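Local coordinates for protein alpha-amylase (Eisenia fetida, PDB 6M4K) that probably cleaves internal alpha-1,4-glucosidic bonds in starch-like polysaccharides, as a calcium-containing alpha-amylase of glycoside hydrolase family 13, at residues Tyr67-Tyr72 against Leu104-Gly109; Pro50-Ile55 against Asp117-Asp122; Asp137-Asp142 against Leu168-Gly173; Asp58-Trp63 against Asn359-Pro364. All blocks are in the same frame, centred on the assembly; numbering follows the deposited sequence. Where two conformers were deposited one is given.

Contact 1. Residues Tyr67-Tyr72 against Leu104-Gly109; sequences YQPVSY and LNHMTG. With CA (calcium ion), chain B.
The imidazole of His106 is gripped at two points of its edge, both in its plane: Tyr67 O on one nitrogen and the amide of Asn105 on the other. NE2 donates to Tyr67 O over 2.9 Å, nearly along the C=O axis, although the N-H points off the line (138° at the hydrogen). ND1 accepts from Asn105 ND2 at 3.0 Å, while OD1 of the same amide binds the calcium ion at 2.4 Å. The other ring, Tyr72, meets Met107 obliquely in a Met-aromatic contact, SD lying 3.9 Å from OH; that hydroxyl also bonds to Tyr133 and gives its proton to a water that bridges to His106 O. Met107 reaches the ring because its chain bends at chi2 and chi3, folding back over Pro69. At the other end Gln68 runs out extended, and its OE1 takes Gly109 N at 2.9 Å in an almost straight bond (172°), with the donor above the carbonyl plane. Pro69 O, buried here, has no polar partner in the model; it faces Met107 CE at 3.3 Å and Thr108 CG2 at 3.4 Å. Asn105 and His106 follow the third barrel strand, consistent with the Asn-His of the first GH13 sequence motif. One side chain thus serves metal and imidazole together, so calcium binding is likely to restrain His106 and, through Tyr67 O, the loop 67-72.

Contact 2. Residues Pro50-Ile55 against Asp117-Asp122; sequences PNEHRI and DGNSFD
Glu52 reaches Asn119 and Asp117 by setting CG opposite its own backbone N (chi1 -180°) and running straight on to the carboxylate, which lands in the turn 117-119. There OE2 accepts two backbone N-H groups: Asn119 N comes in on its syn lone pair at 2.9 Å, while Asp117 N, also 2.9 Å away, approaches from above the carboxylate plane. OE1 takes the side chain of Asn119, ND2 lying 2.7 Å off on the syn side, and also bonds to Ser71, further along the same loop. A glutamine here, uncharged and with an N-H in place of one oxygen, would probably leave a backbone amide of 117-119 or Asn119 ND2 without its acceptor. Gly118, in the middle, has a positive phi (90°) that suits glycine, since a side chain would collide with the carbonyl before it. Further along, Phe121 is modelled in two conformers; in one, CZ sits over a face of the extended Arg54's guanidinium, a less certain contact. NH1 and NH2 of Arg54 bond to Gln68 and Gly110. A carboxylate clasping the amides of the turn pins the small antiparallel hairpin 112-122, part of domain B in alpha-amylases, to the loop that follows the second barrel strand.

Contact 3. Residues Asp137-Asp142 against Leu168-Gly173; sequences DFHGSD and LRDLDG. With CA (calcium ion), chain B.
Phe138 and Leu171 form an isolated beta bridge, flanked by Asp172 N to Asp137 O and His139 N to Asp170 O, both 2.8 Å, although the short segments 137-139 and 169-173 run about 107° apart. This is the edge of the calcium site that alpha-amylases hold between domain B and the barrel. Asp170 chelates the ion with both carboxylate oxygens and is therefore probably ionised. His139 backs it from the second shell: ND1 donates to Asp170 OD2 at 2.7 Å on the anti lone pair, and ring and carboxylate lie nearly coplanar (23°). Asp170 carries its CG opposite the backbone N (chi1 -163°), which swings the carboxylate between imidazole and metal. Replacing His139 by a leucine would probably leave OD2 without its hydrogen bond and the carboxylate freer to rock on the ion. On the other side of the bridge Phe138 receives the methyl CD2 of Leu171 over one face, 3.8 Å from the ring centroid, with Arg169 O at its edge. CA of Asp172 lies over one face of the His139 ring, offset toward the rim. One water bridges the two backbones, giving a proton to His139 O and accepting from Asp170 N, each at 2.9 Å.

Contact 4. Residues Asp58-Trp63 against Asn359-Pro364; sequences DPPYPW and NDWVGP
Trp63 and Trp361 join two loops at the rim of the (beta/alpha)8 barrel, the ones that follow its second and eighth strands. Residues 359-362 make a type I turn whose carbonyls are offered to Trp63. The indole NE1 bonds to Asp360 O at 2.7 Å, fairly straight (160°), in both the ring plane and the carbonyl plane. Trp63 N adds a longer bond of 3.2 Å to Trp361 O. With chi1 at 64°, CG of Trp63 stands between its backbone N and carbonyl carbon, which turns the NE1 edge of the indole toward the turn. Trp361 answers in the other direction, its six-membered ring lying against a run of prolines. CB of Pro59, whose preceding peptide is cis, sits over one face, 3.7 Å from the ring centroid, while Val362 CG2 covers the opposite face. Pro60 CD comes within 3.8 Å of CZ3 of Trp361. Gly363 passes Tyr61 so closely that a CB there would clash with Tyr61 O. A water ties the edge of the contact, accepting from Gly363 N at 2.8 Å and lying close to Pro60 O. In the fold, strands 44-47 and 339-344 flank strand 19-22, and the contact bridges the loops beyond them; Arg306 and His302, from the loop after strand 295-297, pack on Trp63.

In the fold
From the N terminus, the long loop between strand 44-47 and helix 81-93 supplies the first segment of three contacts in turn: 50-55, 58-63 and 67-72. Contact 1 closes first, at 104-109 just past strand 97-102, and is nested within the loop that contact 2 closes at 117-122. Contact 3 follows in series, between 137-142 and 168-173, closing the 25-residue excursion between them beside the calcium ion, which it shares with contact 1, along with three waters. Contact 4 closes last, at 359-364 beyond strand 339-344; contacts 1 and 3 nest inside its loop, and it crosses contact 2. Contacts 1 to 3 hold domain B and its calcium site to the barrel; contact 4 links the loops after the second and eighth strands.

Contact 1. Residues Tyr67-Tyr72 against Leu104-Gly109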
# COMPACT_ATOMS: atom_id res chain seq x y z
N TYR A 67 -13.76 -8.01 -2.17
CA TYR A 67 -12.79 -9.04 -2.52
C TYR A 67 -13.45 -10.34 -2.95
O TYR A 67 -12.78 -11.38 -3.03
CB TYR A 67 -11.76 -9.20 -1.39
CG TYR A 67 -10.92 -7.95 -1.32
CD1 TYR A 67 -9.82 -7.79 -2.16
CD2 TYR A 67 -11.26 -6.89 -0.49
CE1 TYR A 67 -9.08 -6.62 -2.17
CE2 TYR A 67 -10.52 -5.72 -0.48
CZ TYR A 67 -9.43 -5.59 -1.32
OH TYR A 67 -8.73 -4.41 -1.30
N GLN A 68 -14.75 -10.29 -3.29
CA GLN A 68 -15.51 -11.41 -3.83
C GLN A 68 -16.09 -11.00 -5.18
O GLN A 68 -17.25 -10.54 -5.26
CB GLN A 68 -16.59 -11.87 -2.85
CG GLN A 68 -15.98 -12.51 -1.63
CD GLN A 68 -16.99 -13.18 -0.74
OE1 GLN A 68 -17.89 -13.89 -1.21
NE2 GLN A 68 -16.87 -12.94 0.56
N PRO A 69 -15.34 -11.17 -6.26
CA PRO A 69 -15.85 -10.79 -7.58
C PRO A 69 -17.10 -11.57 -7.97
O PRO A 69 -17.23 -12.77 -7.69
CB PRO A 69 -14.69 -11.13 -8.52
CG PRO A 69 -13.48 -11.04 -7.65
CD PRO A 69 -13.92 -11.56 -6.31
N VAL A 70 -17.99 -10.86 -8.66
CA VAL A 70 -19.17 -11.44 -9.27
C VAL A 70 -19.10 -11.40 -10.79
O VAL A 70 -19.54 -12.34 -11.46
CB VAL A 70 -20.44 -10.75 -8.72
CG1 VAL A 70 -21.69 -11.13 -9.54
CG2 VAL A 70 -20.64 -11.10 -7.25
N SER A 71 -18.51 -10.35 -11.36
CA SER A 71 -18.23 -10.30 -12.79
C SER A 71 -17.11 -9.28 -13.00
O SER A 71 -16.56 -8.73 -12.05
CB SER A 71 -19.47 -9.94 -13.60
OG SER A 71 -19.66 -8.54 -13.63
N TYR A 72 -16.78 -9.04 -14.27
CA TYR A 72 -15.77 -8.05 -14.62
C TYR A 72 -16.38 -6.80 -15.25
O TYR A 72 -15.65 -6.01 -15.87
CB TYR A 72 -14.67 -8.68 -15.48
CG TYR A 72 -14.06 -9.90 -14.83
CD1 TYR A 72 -13.21 -9.78 -13.73
CD2 TYR A 72 -14.35 -11.18 -15.29
CE1 TYR A 72 -12.67 -10.90 -13.11
CE2 TYR A 72 -13.81 -12.30 -14.68
CZ TYR A 72 -12.96 -12.17 -13.60
OH TYR A 72 -12.43 -13.29 -13.01
N LEU A 104 -8.09 -11.78 -8.97
CA LEU A 104 -8.10 -12.80 -10.01
C LEU A 104 -8.08 -14.23 -9.49
O LEU A 104 -8.29 -15.16 -10.28
CB LEU A 104 -6.91 -12.60 -10.97
CG LEU A 104 -6.81 -11.22 -11.62
CD1 LEU A 104 -5.60 -11.19 -12.55
CD2 LEU A 104 -8.07 -10.81 -12.36
N ASN A 105 -7.83 -14.44 -8.20
CA ASN A 105 -7.68 -15.80 -7.69
C ASN A 105 -9.00 -16.53 -7.54
O ASN A 105 -9.03 -17.76 -7.60
CB ASN A 105 -6.96 -15.75 -6.34
CG ASN A 105 -6.88 -17.10 -5.66
OD1 ASN A 105 -6.15 -18.00 -6.10
ND2 ASN A 105 -7.61 -17.24 -4.57
N HIS A 106 -10.10 -15.80 -7.33
CA HIS A 106 -11.33 -16.42 -6.87
C HIS A 106 -12.50 -15.54 -7.26
O HIS A 106 -12.34 -14.41 -7.74
CB HIS A 106 -11.27 -16.59 -5.36
CG HIS A 106 -10.90 -15.33 -4.63
ND1 HIS A 106 -9.62 -15.08 -4.17
CD2 HIS A 106 -11.64 -14.24 -4.31
CE1 HIS A 106 -9.60 -13.90 -3.59
NE2 HIS A 106 -10.81 -13.37 -3.65
N MET A 107 -13.69 -16.10 -7.07
CA MET A 107 -14.94 -15.34 -7.19
C MET A 107 -15.53 -15.11 -5.80
O MET A 107 -14.89 -14.46 -4.96
CB MET A 107 -15.89 -16.04 -8.17
CG MET A 107 -15.36 -16.13 -9.59
SD MET A 107 -14.97 -14.53 -10.36
CE MET A 107 -16.62 -13.92 -10.75
N THR A 108 -16.71 -15.63 -5.52
CA THR A 108 -17.31 -15.47 -4.20
C THR A 108 -17.08 -16.72 -3.36
O THR A 108 -16.60 -17.75 -3.84
CB THR A 108 -18.82 -15.23 -4.29
OG1 THR A 108 -19.47 -16.42 -4.80
CG2 THR A 108 -19.13 -14.06 -5.18
N GLY A 109 -17.46 -16.61 -2.09
CA GLY A 109 -17.67 -17.78 -1.26
C GLY A 109 -18.99 -18.46 -1.59
O GLY A 109 -19.59 -18.22 -2.64
CA CA B . -5.88 -20.39 -6.29
O HOH W 1 -11.75 -13.05 -10.41
O HOH W 2 -7.07 -19.55 -8.32
O HOH W 3 -5.87 -20.91 -3.78
O HOH W 4 -4.70 -21.27 -8.34

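Contact 2. Residues Pro50-Ile55 against Asp117-Asp122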
# COMPACT_ATOMS: atom_id res chain seq x y z
N PRO A 50 -12.57 -2.42 -8.57
CA PRO A 50 -13.58 -1.61 -9.25
C PRO A 50 -14.56 -2.44 -10.06
O PRO A 50 -15.50 -1.89 -10.65
CB PRO A 50 -12.73 -0.74 -10.18
CG PRO A 50 -11.63 -1.69 -10.58
CD PRO A 50 -11.30 -2.46 -9.32
N ASN A 51 -14.33 -3.75 -10.16
CA ASN A 51 -15.22 -4.63 -10.89
C ASN A 51 -16.46 -4.94 -10.04
O ASN A 51 -16.52 -4.63 -8.85
CB ASN A 51 -14.51 -5.94 -11.22
CG ASN A 51 -14.08 -6.66 -9.98
OD1 ASN A 51 -13.18 -6.20 -9.28
ND2 ASN A 51 -14.73 -7.77 -9.67
N GLU A 52 -17.44 -5.59 -10.67
CA GLU A 52 -18.64 -5.99 -9.95
C GLU A 52 -18.29 -7.00 -8.87
O GLU A 52 -17.72 -8.06 -9.15
CB GLU A 52 -19.66 -6.60 -10.91
CG GLU A 52 -20.90 -7.02 -10.16
CD GLU A 52 -22.00 -7.56 -11.03
OE1 GLU A 52 -21.74 -8.05 -12.16
OE2 GLU A 52 -23.16 -7.51 -10.57
N HIS A 53 -18.68 -6.69 -7.64
CA HIS A 53 -18.37 -7.51 -6.49
C HIS A 53 -19.65 -7.89 -5.75
O HIS A 53 -20.72 -7.32 -5.97
CB HIS A 53 -17.42 -6.78 -5.53
CG HIS A 53 -17.91 -5.42 -5.13
ND1 HIS A 53 -18.88 -5.23 -4.17
CD2 HIS A 53 -17.61 -4.19 -5.61
CE1 HIS A 53 -19.13 -3.94 -4.05
NE2 HIS A 53 -18.37 -3.28 -4.92
N ARG A 54 -19.51 -8.85 -4.85
CA ARG A 54 -20.62 -9.30 -4.03
C ARG A 54 -21.18 -8.13 -3.23
O ARG A 54 -20.45 -7.25 -2.77
CB ARG A 54 -20.12 -10.38 -3.07
CG ARG A 54 -21.22 -11.14 -2.33
CD ARG A 54 -20.66 -12.28 -1.50
NE ARG A 54 -21.75 -13.08 -0.93
CZ ARG A 54 -21.66 -14.38 -0.66
NH1 ARG A 54 -20.55 -15.05 -0.90
NH2 ARG A 54 -22.72 -15.03 -0.17
N ILE A 55 -22.50 -8.11 -3.08
CA ILE A 55 -23.15 -7.27 -2.09
C ILE A 55 -23.51 -8.16 -0.92
O ILE A 55 -24.26 -9.14 -1.08
CB ILE A 55 -24.39 -6.56 -2.67
CG1 ILE A 55 -23.99 -5.61 -3.79
CG2 ILE A 55 -25.11 -5.80 -1.56
CD1 ILE A 55 -23.05 -4.50 -3.35
N ASP A 117 -23.51 -4.80 -9.74
CA ASP A 117 -24.03 -4.40 -11.04
C ASP A 117 -25.26 -5.20 -11.41
O ASP A 117 -25.68 -5.17 -12.57
CB ASP A 117 -22.94 -4.52 -12.13
CG ASP A 117 -23.16 -3.57 -13.30
OD1 ASP A 117 -23.95 -2.61 -13.17
OD2 ASP A 117 -22.53 -3.77 -14.35
N GLY A 118 -25.83 -5.95 -10.46
CA GLY A 118 -27.07 -6.67 -10.70
C GLY A 118 -26.92 -8.09 -11.21
O GLY A 118 -27.94 -8.78 -11.34
N ASN A 119 -25.71 -8.57 -11.49
CA ASN A 119 -25.55 -9.92 -12.00
C ASN A 119 -25.60 -10.94 -10.88
O ASN A 119 -25.17 -10.68 -9.75
CB ASN A 119 -24.24 -10.04 -12.78
CG ASN A 119 -24.31 -9.31 -14.11
OD1 ASN A 119 -25.19 -9.57 -14.93
ND2 ASN A 119 -23.40 -8.36 -14.31
N SER A 120 -26.07 -12.15 -11.21
CA SER A 120 -26.18 -13.22 -10.23
C SER A 120 -24.82 -13.86 -9.92
O SER A 120 -23.94 -13.94 -10.78
CB SER A 120 -27.12 -14.31 -10.76
OG SER A 120 -27.32 -15.35 -9.80
N PHE A 121 -24.68 -14.33 -8.69
CA PHE A 121 -23.63 -15.26 -8.32
C PHE A 121 -24.24 -16.43 -7.56
O PHE A 121 -25.25 -16.27 -6.87
CB PHE A 121 -22.51 -14.63 -7.45
CG PHE A 121 -22.91 -14.37 -6.02
CD1 PHE A 121 -23.47 -13.15 -5.67
CD2 PHE A 121 -22.68 -15.31 -5.02
CE1 PHE A 121 -23.82 -12.88 -4.36
CE2 PHE A 121 -23.04 -15.04 -3.71
CZ PHE A 121 -23.62 -13.83 -3.38
N ASP A 122 -23.62 -17.59 -7.68
CA ASP A 122 -24.01 -18.73 -6.87
C ASP A 122 -22.74 -19.53 -6.60
O ASP A 122 -22.26 -20.25 -7.48
CB ASP A 122 -25.07 -19.57 -7.57
CG ASP A 122 -25.72 -20.55 -6.63
OD1 ASP A 122 -25.03 -21.10 -5.75
OD2 ASP A 122 -26.94 -20.77 -6.76

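Contact 3. Residues Asp137-Asp142 against Leu168-Gly173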
# COMPACT_ATOMS: atom_id res chain seq x y z
N ASP A 137 -14.57 -23.97 -14.74
CA ASP A 137 -13.62 -22.88 -14.63
C ASP A 137 -12.99 -22.78 -13.25
O ASP A 137 -12.17 -21.88 -13.03
CB ASP A 137 -14.30 -21.57 -15.01
CG ASP A 137 -14.86 -21.62 -16.41
OD1 ASP A 137 -14.10 -22.02 -17.32
OD2 ASP A 137 -16.05 -21.29 -16.60
N PHE A 138 -13.30 -23.70 -12.35
CA PHE A 138 -12.83 -23.66 -10.97
C PHE A 138 -12.07 -24.93 -10.63
O PHE A 138 -12.31 -25.99 -11.21
CB PHE A 138 -14.00 -23.51 -9.98
CG PHE A 138 -14.70 -22.20 -10.08
CD1 PHE A 138 -15.70 -22.00 -11.01
CD2 PHE A 138 -14.32 -21.15 -9.25
CE1 PHE A 138 -16.33 -20.77 -11.12
CE2 PHE A 138 -14.94 -19.93 -9.34
CZ PHE A 138 -15.94 -19.72 -10.27
N HIS A 139 -11.15 -24.79 -9.68
CA HIS A 139 -10.66 -25.95 -8.97
C HIS A 139 -11.78 -26.54 -8.12
O HIS A 139 -12.69 -25.84 -7.67
CB HIS A 139 -9.48 -25.53 -8.09
CG HIS A 139 -8.28 -25.08 -8.86
ND1 HIS A 139 -7.58 -23.94 -8.55
CD2 HIS A 139 -7.66 -25.63 -9.93
CE1 HIS A 139 -6.57 -23.80 -9.39
NE2 HIS A 139 -6.59 -24.82 -10.23
N GLY A 140 -11.72 -27.84 -7.91
CA GLY A 140 -12.73 -28.55 -7.15
C GLY A 140 -12.14 -29.79 -6.53
O GLY A 140 -10.94 -29.86 -6.26
N SER A 141 -13.00 -30.79 -6.30
CA SER A 141 -12.55 -32.01 -5.63
C SER A 141 -11.46 -32.75 -6.41
O SER A 141 -10.69 -33.50 -5.81
CB SER A 141 -13.74 -32.93 -5.35
OG SER A 141 -14.49 -33.18 -6.53
N ASP A 142 -11.38 -32.54 -7.73
CA ASP A 142 -10.28 -33.13 -8.51
C ASP A 142 -8.93 -32.52 -8.16
O ASP A 142 -7.90 -33.14 -8.42
CB ASP A 142 -10.51 -32.91 -10.00
CG ASP A 142 -11.50 -33.89 -10.60
OD1 ASP A 142 -11.80 -34.91 -9.95
OD2 ASP A 142 -11.97 -33.64 -11.73
N LEU A 168 -13.39 -19.14 -0.49
CA LEU A 168 -13.55 -18.43 -1.74
C LEU A 168 -13.36 -19.39 -2.90
O LEU A 168 -12.33 -20.07 -3.00
CB LEU A 168 -12.51 -17.31 -1.81
CG LEU A 168 -12.67 -16.23 -0.74
CD1 LEU A 168 -11.37 -15.43 -0.65
CD2 LEU A 168 -13.84 -15.32 -1.05
N ARG A 169 -14.36 -19.47 -3.78
CA ARG A 169 -14.31 -20.44 -4.87
C ARG A 169 -13.13 -20.13 -5.79
O ARG A 169 -13.00 -19.01 -6.30
CB ARG A 169 -15.64 -20.45 -5.63
CG ARG A 169 -16.90 -20.72 -4.76
CD ARG A 169 -16.69 -21.74 -3.65
NE ARG A 169 -17.94 -22.32 -3.16
CZ ARG A 169 -18.20 -22.58 -1.88
NH1 ARG A 169 -17.32 -22.29 -0.93
NH2 ARG A 169 -19.35 -23.14 -1.54
N ASP A 170 -12.28 -21.12 -5.99
CA ASP A 170 -10.93 -20.90 -6.49
C ASP A 170 -10.89 -21.12 -8.00
O ASP A 170 -11.14 -22.23 -8.47
CB ASP A 170 -9.97 -21.84 -5.78
CG ASP A 170 -8.54 -21.40 -5.92
OD1 ASP A 170 -8.19 -20.34 -5.35
OD2 ASP A 170 -7.74 -22.08 -6.60
N LEU A 171 -10.55 -20.07 -8.75
CA LEU A 171 -10.54 -20.18 -10.21
C LEU A 171 -9.39 -21.06 -10.69
O LEU A 171 -8.31 -21.10 -10.10
CB LEU A 171 -10.45 -18.80 -10.85
CG LEU A 171 -11.77 -18.03 -10.83
CD1 LEU A 171 -11.54 -16.54 -11.10
CD2 LEU A 171 -12.77 -18.63 -11.82
N ASP A 172 -9.62 -21.76 -11.80
CA ASP A 172 -8.58 -22.57 -12.43
C ASP A 172 -7.77 -21.67 -13.36
O ASP A 172 -8.06 -21.53 -14.55
CB ASP A 172 -9.19 -23.76 -13.16
CG ASP A 172 -8.13 -24.63 -13.82
OD1 ASP A 172 -6.94 -24.40 -13.55
OD2 ASP A 172 -8.51 -25.55 -14.57
N GLY A 173 -6.72 -21.07 -12.81
CA GLY A 173 -5.87 -20.18 -13.58
C GLY A 173 -5.05 -20.87 -14.65
O GLY A 173 -4.41 -20.17 -15.44
CA CA B . -5.88 -20.39 -6.29
O HOH W 5 -12.71 -23.99 -5.48
O HOH W 2 -7.07 -19.55 -8.32
O HOH W 3 -5.87 -20.91 -3.78
O HOH W 4 -4.70 -21.27 -8.34

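Contact 4. Residues Asp58-Trp63 against Asn359-Pro364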
# COMPACT_ATOMS: atom_id res chain seq x y z
N ASP A 58 -25.47 -9.27 5.36
CA ASP A 58 -25.21 -9.79 6.69
C ASP A 58 -23.74 -10.18 6.79
O ASP A 58 -23.35 -11.22 6.24
CB ASP A 58 -26.09 -11.01 6.98
CG ASP A 58 -25.89 -11.55 8.38
OD1 ASP A 58 -25.36 -10.80 9.22
OD2 ASP A 58 -26.27 -12.71 8.65
N PRO A 59 -22.91 -9.38 7.45
CA PRO A 59 -23.21 -8.10 8.11
C PRO A 59 -23.40 -6.99 7.07
O PRO A 59 -23.17 -7.22 5.88
CB PRO A 59 -21.97 -7.86 8.97
CG PRO A 59 -20.85 -8.44 8.15
CD PRO A 59 -21.45 -9.66 7.46
N PRO A 60 -23.86 -5.80 7.47
CA PRO A 60 -24.27 -4.82 6.46
C PRO A 60 -23.10 -4.12 5.78
O PRO A 60 -22.47 -3.22 6.35
CB PRO A 60 -25.15 -3.84 7.27
CG PRO A 60 -24.72 -4.01 8.67
CD PRO A 60 -24.33 -5.44 8.82
N TYR A 61 -22.86 -4.51 4.53
CA TYR A 61 -21.95 -3.85 3.59
C TYR A 61 -20.51 -3.78 4.11
O TYR A 61 -19.94 -2.70 4.22
CB TYR A 61 -22.50 -2.48 3.20
CG TYR A 61 -23.97 -2.57 2.81
CD1 TYR A 61 -24.33 -3.07 1.57
CD2 TYR A 61 -24.99 -2.19 3.69
CE1 TYR A 61 -25.66 -3.17 1.19
CE2 TYR A 61 -26.33 -2.28 3.31
CZ TYR A 61 -26.65 -2.77 2.07
OH TYR A 61 -27.98 -2.87 1.68
N PRO A 62 -19.91 -4.92 4.43
CA PRO A 62 -18.53 -4.92 4.93
C PRO A 62 -17.54 -4.53 3.83
O PRO A 62 -17.82 -4.64 2.64
CB PRO A 62 -18.33 -6.39 5.33
CG PRO A 62 -19.18 -7.15 4.36
CD PRO A 62 -20.41 -6.28 4.18
N TRP A 63 -16.35 -4.10 4.25
CA TRP A 63 -15.33 -3.78 3.24
C TRP A 63 -14.97 -5.02 2.42
O TRP A 63 -14.73 -4.91 1.21
CB TRP A 63 -14.06 -3.19 3.88
CG TRP A 63 -13.38 -4.14 4.78
CD1 TRP A 63 -13.62 -4.31 6.12
CD2 TRP A 63 -12.36 -5.08 4.43
NE1 TRP A 63 -12.81 -5.30 6.62
CE2 TRP A 63 -12.03 -5.80 5.60
CE3 TRP A 63 -11.70 -5.40 3.24
CZ2 TRP A 63 -11.06 -6.80 5.62
CZ3 TRP A 63 -10.75 -6.41 3.25
CH2 TRP A 63 -10.43 -7.09 4.44
N ASN A 359 -15.20 -6.09 15.22
CA ASN A 359 -15.82 -5.17 14.27
C ASN A 359 -14.93 -4.95 13.06
O ASN A 359 -15.06 -3.93 12.37
CB ASN A 359 -16.17 -3.86 14.96
CG ASN A 359 -17.08 -4.06 16.15
OD1 ASN A 359 -17.77 -5.08 16.26
ND2 ASN A 359 -17.07 -3.10 17.05
N ASP A 360 -14.05 -5.91 12.77
CA ASP A 360 -13.10 -5.76 11.67
C ASP A 360 -13.76 -5.84 10.31
O ASP A 360 -13.08 -5.65 9.30
CB ASP A 360 -11.93 -6.75 11.78
CG ASP A 360 -12.36 -8.22 11.74
OD1 ASP A 360 -13.55 -8.52 11.53
OD2 ASP A 360 -11.47 -9.09 11.91
N TRP A 361 -15.07 -6.11 10.26
CA TRP A 361 -15.82 -6.18 9.02
C TRP A 361 -16.35 -4.83 8.56
O TRP A 361 -16.73 -4.69 7.40
CB TRP A 361 -17.01 -7.14 9.20
CG TRP A 361 -17.93 -6.74 10.35
CD1 TRP A 361 -17.84 -7.15 11.65
CD2 TRP A 361 -19.05 -5.86 10.28
NE1 TRP A 361 -18.86 -6.57 12.40
CE2 TRP A 361 -19.61 -5.78 11.57
CE3 TRP A 361 -19.64 -5.13 9.24
CZ2 TRP A 361 -20.73 -4.99 11.86
CZ3 TRP A 361 -20.77 -4.34 9.52
CH2 TRP A 361 -21.30 -4.29 10.82
N VAL A 362 -16.37 -3.84 9.46
CA VAL A 362 -17.12 -2.62 9.19
C VAL A 362 -16.56 -1.93 7.95
O VAL A 362 -15.35 -1.76 7.80
CB VAL A 362 -17.10 -1.71 10.43
CG1 VAL A 362 -17.66 -0.34 10.10
CG2 VAL A 362 -17.90 -2.36 11.58
N GLY A 363 -17.46 -1.56 7.05
CA GLY A 363 -17.12 -0.87 5.83
C GLY A 363 -16.87 0.61 6.02
O GLY A 363 -16.84 1.13 7.15
N PRO A 364 -16.68 1.33 4.92
CA PRO A 364 -16.33 2.74 4.99
C PRO A 364 -17.46 3.58 5.54
O PRO A 364 -18.60 3.10 5.67
CB PRO A 364 -16.07 3.09 3.51
CG PRO A 364 -16.89 2.13 2.76
CD PRO A 364 -16.80 0.86 3.53
O HOH W 6 -20.29 -1.54 7.16
O HOH W 7 -19.96 0.66 5.21